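Local atomic coordinates of replicative DNA helicase (PDB entry 3GXV), a protein that probably unwinds DNA at the replication fork as a hexameric, ATP-driven helicase and cooperates with primase through its N-terminal domain. Residues Y42-L55 / I67-D81. Sequence-based numbering, arbitrary orientation.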
ATOM      1  N   TYR B  42      17.542 -14.693   2.708  1.00  1.68           N
ATOM      2  CA  TYR B  42      17.087 -15.126   1.391  1.00  5.78           C
ATOM      3  C   TYR B  42      17.084 -13.844   0.548  1.00  3.74           C
ATOM      4  O   TYR B  42      16.277 -12.953   0.773  1.00  5.08           O
ATOM      5  CB  TYR B  42      15.677 -15.694   1.485  1.00  3.44           C
ATOM      6  CG  TYR B  42      15.212 -16.346   0.218  1.00  5.91           C
ATOM      7  CD1 TYR B  42      15.993 -17.315  -0.407  1.00  8.14           C
ATOM      8  CD2 TYR B  42      13.993 -16.006  -0.361  1.00  5.93           C
ATOM      9  CE1 TYR B  42      15.572 -17.928  -1.570  1.00 10.35           C
ATOM     10  CE2 TYR B  42      13.564 -16.614  -1.525  1.00  7.40           C
ATOM     11  CZ  TYR B  42      14.358 -17.578  -2.124  1.00  9.20           C
ATOM     12  OH  TYR B  42      13.938 -18.223  -3.264  1.00 12.90           O
ATOM     13  N   PRO B  43      17.996 -13.739  -0.423  1.00  3.63           N
ATOM     14  CA  PRO B  43      18.114 -12.561  -1.292  1.00  3.98           C
ATOM     15  C   PRO B  43      16.823 -11.985  -1.870  1.00  2.99           C
ATOM     16  O   PRO B  43      16.648 -10.774  -1.912  1.00  2.44           O
ATOM     17  CB  PRO B  43      19.078 -13.032  -2.380  1.00  5.54           C
ATOM     18  CG  PRO B  43      19.933 -14.009  -1.655  1.00  3.93           C
ATOM     19  CD  PRO B  43      18.918 -14.795  -0.865  1.00  1.00           C
ATOM     20  N   PRO B  44      15.913 -12.845  -2.346  1.00  7.21           N
ATOM     21  CA  PRO B  44      14.661 -12.314  -2.907  1.00  6.53           C
ATOM     22  C   PRO B  44      13.831 -11.502  -1.899  1.00  7.52           C
ATOM     23  O   PRO B  44      13.021 -10.649  -2.290  1.00  9.14           O
ATOM     24  CB  PRO B  44      13.944 -13.571  -3.385  1.00  4.31           C
ATOM     25  CG  PRO B  44      15.101 -14.442  -3.822  1.00  4.10           C
ATOM     26  CD  PRO B  44      16.067 -14.277  -2.670  1.00  2.94           C
ATOM     27  N   ASN B  45      14.023 -11.780  -0.611  1.00  4.24           N
ATOM     28  CA  ASN B  45      13.300 -11.067   0.436  1.00  3.60           C
ATOM     29  C   ASN B  45      13.913  -9.688   0.608  1.00  3.01           C
ATOM     30  O   ASN B  45      13.217  -8.727   0.912  1.00  3.82           O
ATOM     31  CB  ASN B  45      13.363 -11.826   1.765  1.00  3.78           C
ATOM     32  CG  ASN B  45      12.543 -13.112   1.753  1.00  4.73           C
ATOM     33  OD1 ASN B  45      11.676 -13.309   0.899  1.00  7.61           O
ATOM     34  ND2 ASN B  45      12.806 -13.986   2.714  1.00  6.31           N
ATOM     35  N   GLY B  46      15.231  -9.604   0.440  1.00  7.02           N
ATOM     36  CA  GLY B  46      15.904  -8.323   0.538  1.00  4.54           C
ATOM     37  C   GLY B  46      15.483  -7.484  -0.659  1.00  5.34           C
ATOM     38  O   GLY B  46      15.174  -6.296  -0.532  1.00  6.97           O
ATOM     39  N   LEU B  47      15.468  -8.100  -1.837  1.00  7.14           N
ATOM     40  CA  LEU B  47      15.072  -7.398  -3.052  1.00  8.15           C
ATOM     41  C   LEU B  47      13.668  -6.819  -2.853  1.00  9.79           C
ATOM     42  O   LEU B  47      13.385  -5.681  -3.264  1.00  4.39           O
ATOM     43  CB  LEU B  47      15.101  -8.355  -4.255  1.00 13.00           C
ATOM     44  CG  LEU B  47      14.741  -7.822  -5.655  1.00 15.55           C
ATOM     45  CD1 LEU B  47      15.282  -6.411  -5.842  1.00 16.95           C
ATOM     46  CD2 LEU B  47      15.311  -8.761  -6.725  1.00 17.19           C
ATOM     47  N   PHE B  48      12.800  -7.614  -2.221  1.00  6.23           N
ATOM     48  CA  PHE B  48      11.430  -7.199  -1.928  1.00  8.66           C
ATOM     49  C   PHE B  48      11.481  -5.990  -0.991  1.00  9.88           C
ATOM     50  O   PHE B  48      10.862  -4.967  -1.267  1.00  8.31           O
ATOM     51  CB  PHE B  48      10.660  -8.328  -1.241  1.00  8.10           C
ATOM     52  CG  PHE B  48       9.197  -8.038  -1.049  1.00  6.25           C
ATOM     53  CD1 PHE B  48       8.281  -8.384  -2.026  1.00  5.75           C
ATOM     54  CD2 PHE B  48       8.733  -7.441   0.123  1.00  7.32           C
ATOM     55  CE1 PHE B  48       6.915  -8.139  -1.841  1.00  7.13           C
ATOM     56  CE2 PHE B  48       7.376  -7.193   0.317  1.00  4.79           C
ATOM     57  CZ  PHE B  48       6.465  -7.546  -0.665  1.00  4.00           C
ATOM     58  N   PHE B  49      12.222  -6.112   0.109  1.00  8.20           N
ATOM     59  CA  PHE B  49      12.352  -5.013   1.065  1.00 12.35           C
ATOM     60  C   PHE B  49      12.800  -3.733   0.346  1.00 15.00           C
ATOM     61  O   PHE B  49      12.386  -2.623   0.682  1.00 13.82           O
ATOM     62  CB  PHE B  49      13.373  -5.371   2.155  1.00  8.95           C
ATOM     63  CG  PHE B  49      13.345  -4.444   3.345  1.00  8.50           C
ATOM     64  CD1 PHE B  49      12.160  -4.239   4.055  1.00  7.01           C
ATOM     65  CD2 PHE B  49      14.487  -3.743   3.729  1.00  7.33           C
ATOM     66  CE1 PHE B  49      12.116  -3.353   5.122  1.00  8.66           C
ATOM     67  CE2 PHE B  49      14.450  -2.848   4.803  1.00  6.66           C
ATOM     68  CZ  PHE B  49      13.266  -2.654   5.493  1.00  7.94           C
ATOM     69  N   GLU B  50      13.649  -3.917  -0.656  1.00 15.37           N
ATOM     70  CA  GLU B  50      14.207  -2.829  -1.439  1.00 15.64           C
ATOM     71  C   GLU B  50      13.121  -2.103  -2.224  1.00 16.40           C
ATOM     72  O   GLU B  50      12.987  -0.881  -2.138  1.00 15.61           O
ATOM     73  CB  GLU B  50      15.242  -3.412  -2.395  1.00 17.61           C
ATOM     74  CG  GLU B  50      16.293  -2.464  -2.950  1.00 19.99           C
ATOM     75  CD  GLU B  50      17.197  -3.192  -3.932  1.00 22.36           C
ATOM     76  OE1 GLU B  50      16.770  -3.393  -5.088  1.00 24.65           O
ATOM     77  OE2 GLU B  50      18.316  -3.597  -3.541  1.00 23.09           O
ATOM     78  N   ILE B  51      12.343  -2.862  -2.994  1.00 18.17           N
ATOM     79  CA  ILE B  51      11.271  -2.278  -3.789  1.00 18.18           C
ATOM     80  C   ILE B  51      10.253  -1.605  -2.874  1.00 19.92           C
ATOM     81  O   ILE B  51       9.671  -0.575  -3.227  1.00 22.46           O
ATOM     82  CB  ILE B  51      10.562  -3.345  -4.653  1.00 14.36           C
ATOM     83  CG1 ILE B  51      11.539  -3.921  -5.688  1.00 10.24           C
ATOM     84  CG2 ILE B  51       9.370  -2.725  -5.361  1.00 10.57           C
ATOM     85  CD1 ILE B  51      11.078  -5.240  -6.318  1.00  7.14           C
ATOM     86  N   ALA B  52      10.053  -2.178  -1.692  1.00 16.64           N
ATOM     87  CA  ALA B  52       9.100  -1.624  -0.741  1.00 19.20           C
ATOM     88  C   ALA B  52       9.605  -0.283  -0.234  1.00 18.43           C
ATOM     89  O   ALA B  52       8.858   0.692  -0.191  1.00 17.49           O
ATOM     90  CB  ALA B  52       8.884  -2.592   0.425  1.00 15.68           C
ATOM     91  N   LEU B  53      10.881  -0.239   0.145  1.00 21.99           N
ATOM     92  CA  LEU B  53      11.493   0.996   0.632  1.00 22.91           C
ATOM     93  C   LEU B  53      11.304   2.084  -0.412  1.00 20.99           C
ATOM     94  O   LEU B  53      10.985   3.221  -0.079  1.00 20.71           O
ATOM     95  CB  LEU B  53      12.990   0.794   0.890  1.00 21.32           C
ATOM     96  CG  LEU B  53      13.374  -0.191   1.998  1.00 22.95           C
ATOM     97  CD1 LEU B  53      14.900  -0.299   2.067  1.00 18.93           C
ATOM     98  CD2 LEU B  53      12.793   0.264   3.335  1.00 20.14           C
ATOM     99  N   LYS B  54      11.505   1.721  -1.678  1.00 21.65           N
ATOM    100  CA  LYS B  54      11.349   2.663  -2.785  1.00 22.59           C
ATOM    101  C   LYS B  54       9.890   3.112  -2.945  1.00 22.13           C
ATOM    102  O   LYS B  54       9.625   4.297  -3.133  1.00 20.91           O
ATOM    103  CB  LYS B  54      11.861   2.044  -4.092  1.00 20.27           C
ATOM    104  CG  LYS B  54      11.476   2.821  -5.343  1.00 20.72           C
ATOM    105  CD  LYS B  54      12.360   2.499  -6.541  1.00 21.11           C
ATOM    106  CE  LYS B  54      12.502   1.006  -6.802  1.00 21.56           C
ATOM    107  NZ  LYS B  54      13.347   0.324  -5.778  1.00 22.55           N
ATOM    108  N   LEU B  55       8.955   2.169  -2.852  1.00 19.02           N
ATOM    109  CA  LEU B  55       7.534   2.483  -2.977  1.00 17.96           C
ATOM    110  C   LEU B  55       7.025   3.390  -1.867  1.00 20.38           C
ATOM    111  O   LEU B  55       6.105   4.172  -2.077  1.00 20.85           O
ATOM    112  CB  LEU B  55       6.694   1.204  -2.977  1.00 12.89           C
ATOM    113  CG  LEU B  55       6.690   0.324  -4.223  1.00  7.52           C
ATOM    114  CD1 LEU B  55       5.844  -0.928  -3.966  1.00  4.39           C
ATOM    115  CD2 LEU B  55       6.146   1.128  -5.410  1.00  4.61           C
ATOM    116  N   ILE B  67       4.108  -4.002  -6.131  1.00 13.68           N
ATOM    117  CA  ILE B  67       5.378  -4.678  -5.916  1.00 14.96           C
ATOM    118  C   ILE B  67       5.796  -5.284  -7.236  1.00 14.90           C
ATOM    119  O   ILE B  67       6.964  -5.248  -7.600  1.00 15.53           O
ATOM    120  CB  ILE B  67       5.275  -5.796  -4.854  1.00 14.61           C
ATOM    121  CG1 ILE B  67       5.104  -5.187  -3.466  1.00 14.47           C
ATOM    122  CG2 ILE B  67       6.513  -6.668  -4.899  1.00 14.52           C
ATOM    123  CD1 ILE B  67       6.273  -4.331  -3.025  1.00 15.25           C
ATOM    124  N   ARG B  68       4.826  -5.819  -7.964  1.00 19.23           N
ATOM    125  CA  ARG B  68       5.111  -6.444  -9.243  1.00 21.71           C
ATOM    126  C   ARG B  68       5.318  -5.405 -10.336  1.00 26.61           C
ATOM    127  O   ARG B  68       6.008  -5.665 -11.320  1.00 25.70           O
ATOM    128  CB  ARG B  68       3.979  -7.381  -9.632  1.00 20.45           C
ATOM    129  CG  ARG B  68       3.701  -8.480  -8.624  1.00 20.67           C
ATOM    130  CD  ARG B  68       3.154  -9.699  -9.343  1.00 22.71           C
ATOM    131  NE  ARG B  68       2.042 -10.341  -8.652  1.00 23.38           N
ATOM    132  CZ  ARG B  68       2.082 -10.765  -7.397  1.00 26.94           C
ATOM    133  NH1 ARG B  68       3.183 -10.611  -6.674  1.00 29.18           N
ATOM    134  NH2 ARG B  68       1.021 -11.363  -6.866  1.00 28.86           N
ATOM    135  N   GLN B  69       4.708  -4.236 -10.176  1.00 26.65           N
ATOM    136  CA  GLN B  69       4.872  -3.176 -11.157  1.00 30.10           C
ATOM    137  C   GLN B  69       6.240  -2.521 -10.988  1.00 33.46           C
ATOM    138  O   GLN B  69       6.885  -2.166 -11.965  1.00 34.67           O
ATOM    139  CB  GLN B  69       3.778  -2.109 -11.001  1.00 28.66           C
ATOM    140  CG  GLN B  69       2.458  -2.439 -11.677  1.00 25.82           C
ATOM    141  CD  GLN B  69       1.535  -1.229 -11.768  1.00 23.60           C
ATOM    142  OE1 GLN B  69       1.928  -0.177 -12.271  1.00 25.80           O
ATOM    143  NE2 GLN B  69       0.304  -1.375 -11.289  1.00 20.10           N
ATOM    144  N   LYS B  70       6.687  -2.379  -9.743  1.00 36.93           N
ATOM    145  CA  LYS B  70       7.970  -1.736  -9.459  1.00 40.67           C
ATOM    146  C   LYS B  70       9.187  -2.670  -9.479  1.00 41.65           C
ATOM    147  O   LYS B  70      10.284  -2.274  -9.086  1.00 45.19           O
ATOM    148  CB  LYS B  70       7.906  -1.013  -8.111  1.00 37.45           C
ATOM    149  CG  LYS B  70       8.849   0.172  -8.008  1.00 34.88           C
ATOM    150  CD  LYS B  70       8.411   1.300  -8.944  1.00 32.90           C
ATOM    151  CE  LYS B  70       9.478   2.366  -9.052  1.00 30.82           C
ATOM    152  NZ  LYS B  70      10.738   1.784  -9.589  1.00 31.73           N
ATOM    153  N   MET B  71       8.996  -3.906  -9.933  1.00 39.34           N
ATOM    154  CA  MET B  71      10.096  -4.864 -10.016  1.00 36.40           C
ATOM    155  C   MET B  71      11.001  -4.522 -11.204  1.00 36.08           C
ATOM    156  O   MET B  71      10.541  -4.430 -12.340  1.00 32.98           O
ATOM    157  CB  MET B  71       9.549  -6.285 -10.153  1.00 35.19           C
ATOM    158  CG  MET B  71       9.678  -7.113  -8.879  1.00 34.49           C
ATOM    159  SD  MET B  71       9.224  -8.839  -9.139  1.00 36.92           S
ATOM    160  CE  MET B  71       7.782  -8.946  -8.129  1.00 35.25           C
ATOM    161  N   PRO B  72      12.319  -4.376 -10.951  1.00 38.61           N
ATOM    162  CA  PRO B  72      13.371  -4.034 -11.928  1.00 40.97           C
ATOM    163  C   PRO B  72      13.309  -4.598 -13.352  1.00 44.36           C
ATOM    164  O   PRO B  72      13.958  -4.078 -14.260  1.00 46.07           O
ATOM    165  CB  PRO B  72      14.664  -4.423 -11.199  1.00 38.28           C
ATOM    166  CG  PRO B  72      14.230  -5.485 -10.260  1.00 37.08           C
ATOM    167  CD  PRO B  72      12.932  -4.947  -9.737  1.00 36.36           C
ATOM    168  N   LYS B  73      12.528  -5.650 -13.549  1.00 44.84           N
ATOM    169  CA  LYS B  73      12.362  -6.256 -14.879  1.00 44.67           C
ATOM    170  C   LYS B  73      13.664  -6.504 -15.714  1.00 48.61           C
ATOM    171  O   LYS B  73      13.627  -6.596 -16.945  1.00 48.65           O
ATOM    172  CB  LYS B  73      11.352  -5.422 -15.671  1.00 43.54           C
ATOM    173  CG  LYS B  73      10.175  -6.170 -16.197  1.00 40.29           C
ATOM    174  CD  LYS B  73      10.572  -7.487 -16.859  1.00 38.07           C
ATOM    175  CE  LYS B  73       9.369  -8.350 -17.230  1.00 38.93           C
ATOM    176  NZ  LYS B  73       8.444  -7.540 -18.064  1.00 39.25           N
ATOM    177  N   ASP B  74      14.808  -6.557 -15.041  1.00 51.53           N
ATOM    178  CA  ASP B  74      16.074  -6.854 -15.662  1.00 53.37           C
ATOM    179  C   ASP B  74      16.436  -8.026 -14.785  1.00 52.83           C
ATOM    180  O   ASP B  74      17.021  -9.028 -15.196  1.00 54.89           O
ATOM    181  CB  ASP B  74      17.074  -5.702 -15.485  1.00 56.81           C
ATOM    182  CG  ASP B  74      17.301  -5.335 -14.052  1.00 58.54           C
ATOM    183  OD1 ASP B  74      16.366  -4.817 -13.397  1.00 59.81           O
ATOM    184  OD2 ASP B  74      18.418  -5.592 -13.562  1.00 60.04           O
ATOM    185  N   LYS B  75      15.994  -7.849 -13.551  1.00 56.29           N
ATOM    186  CA  LYS B  75      16.118  -8.766 -12.444  1.00 56.08           C
ATOM    187  C   LYS B  75      14.675  -8.878 -11.959  1.00 56.12           C
ATOM    188  O   LYS B  75      13.957  -7.876 -11.907  1.00 59.33           O
ATOM    189  CB  LYS B  75      16.992  -8.137 -11.352  1.00 52.48           C
ATOM    190  CG  LYS B  75      17.266  -9.030 -10.179  1.00 48.08           C
ATOM    191  CD  LYS B  75      18.096 -10.223 -10.589  1.00 45.57           C
ATOM    192  CE  LYS B  75      18.524 -11.016  -9.371  1.00 45.52           C
ATOM    193  NZ  LYS B  75      17.362 -11.601  -8.645  1.00 45.23           N
ATOM    194  N   GLN B  76      14.243 -10.089 -11.634  1.00 53.25           N
ATOM    195  CA  GLN B  76      12.879 -10.288 -11.175  1.00 50.40           C
ATOM    196  C   GLN B  76      12.784 -11.271 -10.011  1.00 48.17           C
ATOM    197  O   GLN B  76      13.695 -12.068  -9.778  1.00 49.73           O
ATOM    198  CB  GLN B  76      12.012 -10.764 -12.348  1.00 49.14           C
ATOM    199  CG  GLN B  76      10.588 -11.083 -11.950  1.00 46.72           C
ATOM    200  CD  GLN B  76       9.603 -10.890 -13.078  1.00 45.31           C
ATOM    201  OE1 GLN B  76       9.439  -9.778 -13.587  1.00 44.10           O
ATOM    202  NE2 GLN B  76       8.935 -11.971 -13.476  1.00 44.10           N
ATOM    203  N   ILE B  77      11.679 -11.192  -9.276  1.00 40.27           N
ATOM    204  CA  ILE B  77      11.431 -12.070  -8.136  1.00 32.71           C
ATOM    205  C   ILE B  77      10.479 -13.200  -8.534  1.00 31.95           C
ATOM    206  O   ILE B  77       9.286 -12.971  -8.736  1.00 30.97           O
ATOM    207  CB  ILE B  77      10.801 -11.295  -6.950  1.00 26.80           C
ATOM    208  CG1 ILE B  77      11.776 -10.235  -6.444  1.00 22.25           C
ATOM    209  CG2 ILE B  77      10.462 -12.252  -5.824  1.00 21.89           C
ATOM    210  CD1 ILE B  77      11.257  -9.442  -5.257  1.00 17.99           C
ATOM    211  N   LYS B  78      11.011 -14.416  -8.632  1.00 32.14           N
ATOM    212  CA  LYS B  78      10.221 -15.581  -9.017  1.00 31.79           C
ATOM    213  C   LYS B  78       8.896 -15.658  -8.277  1.00 32.49           C
ATOM    214  O   LYS B  78       8.855 -15.574  -7.044  1.00 34.13           O
ATOM    215  CB  LYS B  78      11.017 -16.861  -8.786  1.00 30.56           C
ATOM    216  CG  LYS B  78      12.244 -16.967  -9.663  1.00 30.82           C
ATOM    217  CD  LYS B  78      12.927 -18.306  -9.485  1.00 30.84           C
ATOM    218  CE  LYS B  78      14.142 -18.432 -10.389  1.00 30.42           C
ATOM    219  NZ  LYS B  78      14.772 -19.772 -10.231  1.00 31.53           N
ATOM    220  N   GLU B  79       7.822 -15.826  -9.047  1.00 31.88           N
ATOM    221  CA  GLU B  79       6.470 -15.900  -8.509  1.00 29.92           C
ATOM    222  C   GLU B  79       6.314 -16.711  -7.236  1.00 27.67           C
ATOM    223  O   GLU B  79       5.534 -16.340  -6.355  1.00 26.77           O
ATOM    224  CB  GLU B  79       5.502 -16.437  -9.566  1.00 31.98           C
ATOM    225  CG  GLU B  79       4.899 -15.368 -10.456  1.00 33.49           C
ATOM    226  CD  GLU B  79       4.048 -14.373  -9.685  1.00 34.26           C
ATOM    227  OE1 GLU B  79       3.096 -14.803  -9.000  1.00 34.79           O
ATOM    228  OE2 GLU B  79       4.327 -13.157  -9.769  1.00 34.97           O
ATOM    229  N   GLU B  80       7.036 -17.818  -7.123  1.00 23.68           N
ATOM    230  CA  GLU B  80       6.904 -18.632  -5.924  1.00 20.72           C
ATOM    231  C   GLU B  80       7.387 -17.894  -4.680  1.00 18.79           C
ATOM    232  O   GLU B  80       6.868 -18.110  -3.585  1.00 14.66           O
ATOM    233  CB  GLU B  80       7.659 -19.954  -6.076  1.00 24.68           C
ATOM    234  CG  GLU B  80       9.120 -19.830  -6.487  1.00 30.56           C
ATOM    235  CD  GLU B  80       9.332 -20.012  -7.986  1.00 34.67           C
ATOM    236  OE1 GLU B  80      10.502 -20.166  -8.397  1.00 36.22           O
ATOM    237  OE2 GLU B  80       8.337 -19.999  -8.753  1.00 36.02           O
ATOM    238  N   ASP B  81       8.369 -17.015  -4.858  1.00 17.76           N
ATOM    239  CA  ASP B  81       8.928 -16.250  -3.745  1.00 17.70           C
ATOM    240  C   ASP B  81       7.997 -15.128  -3.307  1.00 17.72           C
ATOM    241  O   ASP B  81       8.046 -14.681  -2.158  1.00 11.55           O
ATOM    242  CB  ASP B  81      10.298 -15.673  -4.126  1.00 20.55           C
ATOM    243  CG  ASP B  81      11.389 -16.730  -4.139  1.00 22.95           C
ATOM    244  OD1 ASP B  81      11.482 -17.491  -3.162  1.00 26.01           O
ATOM    245  OD2 ASP B  81      12.157 -16.802  -5.115  1.00 25.71           O
TER
HETATM  246  O   HOH W   1      10.693 -15.149  -0.886  1.00 33.16           O
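Ile51 and Ile67 meet near the middle of this contact, where one side of helix 43-57 lies against the end of helix 64-69 and the loop leading into helix 79-87, all within the all-helical N-terminal domain of a DnaB-type helicase. Ile51 divides its work between two branches. With CG1 anti to its carbonyl carbon (chi1 -65°), Ile51 CD1 reaches the loop and presses on Met71 CG at 3.5 Å, a tight fit, with the Pro72 ring beside it; CG2 turns instead to Lys70 CB and the end of Ile67. Ile67 crosses Phe48 at roughly a right angle, its CG2 coming within 3.4 Å of Phe48 CE1 and its CG1 near CE1 and CZ. Phe48 also touches Leu18 of helix 3-23. Beyond the ring, Ile67 CD1 meets Leu55 CD1 at 3.6 Å, while the other methyl of Leu55 rests on the root of the Lys70 chain.

Toward the start of helix 43-57, Leu47 and Ile77 run antiparallel alongside each other, Leu47 CD2 lying 3.8 Å from Ile77 CG1. Ile77 CD1 touches both Leu47 CG and Pro44 O. Ile77 N also makes a weak hydrogen bond to Met71 SD within the loop. Farther along the helix, near Leu55, the Lys54 and Lys70 chains cross at about a right angle, Lys70 NZ against Lys54 CE, with Lys54 NZ and Lys70 NZ 4.8 Å apart.

Polar contacts close the other end. Tyr42, at the N-cap position, carries the Pro44 ring over one face, and its OH donates a hydrogen bond to Asp81 OD1, whose modelled position is doubtful because it clashes with the ring. Beside that pair, one water bridges Asn45 OD1 (2.7 Å) and Asp81 O (3.0 Å).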